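Local coordinates for CREG-like beta-barrel domain-containing protein (Agrobacterium tumefaciens, PDB 3DNH) that is of unknown function but has a CREG-like beta-barrel related to FMN-binding pyridoxamine 5'-phosphate oxidases, so it may bind a flavin, at residues A[29-32]-A[33-37]. Sequence-based numbering, arbitrary orientation. Where two conformers were deposited one is given.
Sequences VRVA and RDVLH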
ATOM      1  N   VAL A  29      -7.416  -1.458  19.876  1.00 39.82           N
ATOM      2  CA  VAL A  29      -6.004  -1.524  20.282  1.00 38.62           C
ATOM      3  C   VAL A  29      -5.368  -2.847  19.828  1.00 38.25           C
ATOM      4  O   VAL A  29      -4.295  -2.866  19.231  1.00 38.38           O
ATOM      5  CB  VAL A  29      -5.832  -1.293  21.813  1.00 37.58           C
ATOM      6  CG1 VAL A  29      -4.446  -1.694  22.287  1.00 37.20           C
ATOM      7  CG2 VAL A  29      -6.112   0.168  22.150  1.00 37.77           C
ATOM      8  N   ARG A  30      -6.075  -3.934  20.063  1.00 38.45           N
ATOM      9  CA  ARG A  30      -5.603  -5.261  19.696  1.00 39.15           C
ATOM     10  C   ARG A  30      -5.518  -5.455  18.172  1.00 38.81           C
ATOM     11  O   ARG A  30      -4.473  -5.860  17.650  1.00 39.72           O
ATOM     12  CB  ARG A  30      -6.477  -6.325  20.391  1.00 38.85           C
ATOM     13  CG  ARG A  30      -6.303  -7.714  19.829  1.00 41.94           C
ATOM     14  CD  ARG A  30      -4.839  -8.232  19.813  1.00 45.21           C
ATOM     15  NE  ARG A  30      -4.891  -9.632  20.229  1.00 51.01           N
ATOM     16  CZ  ARG A  30      -5.113 -10.665  19.424  1.00 49.95           C
ATOM     17  NH1 ARG A  30      -5.229 -10.497  18.112  1.00 50.06           N
ATOM     18  NH2 ARG A  30      -5.168 -11.870  19.937  1.00 49.70           N
ATOM     19  N   VAL A  31      -6.578  -5.109  17.444  1.00 38.22           N
ATOM     20  CA  VAL A  31      -6.523  -5.138  15.974  1.00 37.36           C
ATOM     21  C   VAL A  31      -5.368  -4.273  15.441  1.00 36.79           C
ATOM     22  O   VAL A  31      -4.636  -4.670  14.520  1.00 36.89           O
ATOM     23  CB  VAL A  31      -7.880  -4.674  15.339  1.00 37.56           C
ATOM     24  CG1 VAL A  31      -7.732  -4.443  13.851  1.00 37.50           C
ATOM     25  CG2 VAL A  31      -8.976  -5.691  15.593  1.00 37.85           C
ATOM     26  N   ALA A  32      -5.208  -3.077  16.021  1.00 35.35           N
ATOM     27  CA  ALA A  32      -4.101  -2.187  15.685  1.00 34.46           C
ATOM     28  C   ALA A  32      -2.713  -2.787  15.913  1.00 33.63           C
ATOM     29  O   ALA A  32      -1.859  -2.683  15.050  1.00 33.01           O
ATOM     30  CB  ALA A  32      -4.231  -0.847  16.462  1.00 33.58           C
ATOM     31  N   ARG A  33      -2.497  -3.400  17.070  1.00 32.99           N
ATOM     32  CA  ARG A  33      -1.202  -3.974  17.422  1.00 34.07           C
ATOM     33  C   ARG A  33      -0.903  -5.175  16.539  1.00 33.95           C
ATOM     34  O   ARG A  33       0.250  -5.437  16.211  1.00 35.51           O
ATOM     35  CB  ARG A  33      -1.129  -4.309  18.923  1.00 33.27           C
ATOM     36  CG  ARG A  33      -0.847  -3.057  19.758  1.00 34.01           C
ATOM     37  CD  ARG A  33      -0.715  -3.362  21.253  1.00 35.99           C
ATOM     38  NE  ARG A  33       0.611  -3.911  21.538  1.00 33.98           N
ATOM     39  CZ  ARG A  33       0.874  -4.626  22.613  1.00 38.90           C
ATOM     40  NH1 ARG A  33      -0.098  -4.820  23.488  1.00 31.97           N
ATOM     41  NH2 ARG A  33       2.102  -5.114  22.822  1.00 42.34           N
ATOM     42  N   ASP A  34      -1.947  -5.868  16.117  1.00 34.58           N
ATOM     43  CA  ASP A  34      -1.792  -6.995  15.202  0.50 35.02           C
ATOM     44  C   ASP A  34      -1.386  -6.531  13.827  1.00 34.99           C
ATOM     45  O   ASP A  34      -0.476  -7.097  13.236  1.00 35.71           O
ATOM     46  CB  ASP A  34      -3.073  -7.820  15.102  0.50 34.91           C
ATOM     47  CG  ASP A  34      -2.793  -9.275  14.790  0.50 37.60           C
ATOM     48  OD1 ASP A  34      -1.935  -9.886  15.484  0.50 37.96           O
ATOM     49  OD2 ASP A  34      -3.445  -9.818  13.867  0.50 39.94           O
ATOM     50  N   VAL A  35      -2.029  -5.481  13.326  1.00 35.69           N
ATOM     51  CA  VAL A  35      -1.625  -4.882  12.030  1.00 35.38           C
ATOM     52  C   VAL A  35      -0.210  -4.353  12.117  1.00 36.91           C
ATOM     53  O   VAL A  35       0.586  -4.448  11.151  1.00 37.01           O
ATOM     54  CB  VAL A  35      -2.565  -3.709  11.616  1.00 35.08           C
ATOM     55  CG1 VAL A  35      -2.082  -3.052  10.321  1.00 35.22           C
ATOM     56  CG2 VAL A  35      -3.995  -4.218  11.434  1.00 33.53           C
ATOM     57  N   LEU A  36       0.095  -3.728  13.253  1.00 36.92           N
ATOM     58  CA  LEU A  36       1.413  -3.201  13.474  1.00 37.55           C
ATOM     59  C   LEU A  36       2.490  -4.278  13.298  1.00 37.09           C
ATOM     60  O   LEU A  36       3.516  -4.043  12.613  1.00 37.29           O
ATOM     61  CB  LEU A  36       1.538  -2.576  14.850  1.00 37.10           C
ATOM     62  CG  LEU A  36       2.916  -2.079  15.293  1.00 36.56           C
ATOM     63  CD1 LEU A  36       3.384  -0.854  14.545  1.00 35.33           C
ATOM     64  CD2 LEU A  36       2.799  -1.804  16.817  1.00 33.63           C
ATOM     65  N   HIS A  37       2.245  -5.438  13.880  1.00 36.94           N
ATOM     66  CA  HIS A  37       3.274  -6.460  13.932  1.00 37.17           C
ATOM     67  C   HIS A  37       3.337  -7.372  12.714  1.00 37.43           C
ATOM     68  O   HIS A  37       4.325  -8.108  12.530  1.00 36.36           O
ATOM     69  CB  HIS A  37       3.152  -7.273  15.218  1.00 36.90           C
ATOM     70  CG  HIS A  37       3.699  -6.559  16.438  1.00 37.86           C
ATOM     71  ND1 HIS A  37       4.978  -6.774  16.913  1.00 38.07           N
ATOM     72  CD2 HIS A  37       3.144  -5.638  17.267  1.00 36.41           C
ATOM     73  CE1 HIS A  37       5.199  -5.996  17.968  1.00 36.43           C
ATOM     74  NE2 HIS A  37       4.097  -5.303  18.207  1.00 36.29           N
TER
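The guanidinium of Arg30 meets the carboxylate of Asp34 obliquely, one helical turn apart, with Asp34 OD1 well out of the guanidinium plane. At 4.3 Å from Arg30 NH1 to Asp34 OD1, and with no N-H aimed at the oxygen, this is attraction between charges rather than a salt bridge; it holds for one of two conformers of Asp34 and is tentative. Both groups have partners in strand 232-236: in that conformer Trp236 NE1 hydrogen-bonds to Asp34 OD1, and Arg30 makes a cation-pi contact with the same tryptophan. The other flat group, the His37 ring, has Arg33 O at its edge and in its plane, while its ND1 hydrogen-bonds to Asp225 OD2.

Helix 28-38 supplies the framework through i to i+4 bonds. Arg33 N donates to Val29 O, Asp34 N to Arg30 O, Val35 N to Val31 O (N-H...O angle 163°) and Leu36 N to Ala32 O. Arg33 turns CG back beside its own backbone N (chi1 -80°). This lays Arg33 CG 3.5 Å from Val29 O. Its chain then bends at chi3 and leads away to Asp222, which forms a salt bridge with NH2. On another flank, Val35 CG2 lies 4.5 Å from Val31 CG1, a light apolar touch, while Ala32, Val35 and Leu36 pack on Leu107 of the barrel strand 106-115.

The helix thus presents an apolar side to the barrel and a polar, partly charged one to the three-stranded sheet; in the Asp34 conformer described, the Trp236 N-H and the nearby Arg30 charge would both tend to stabilise the carboxylate.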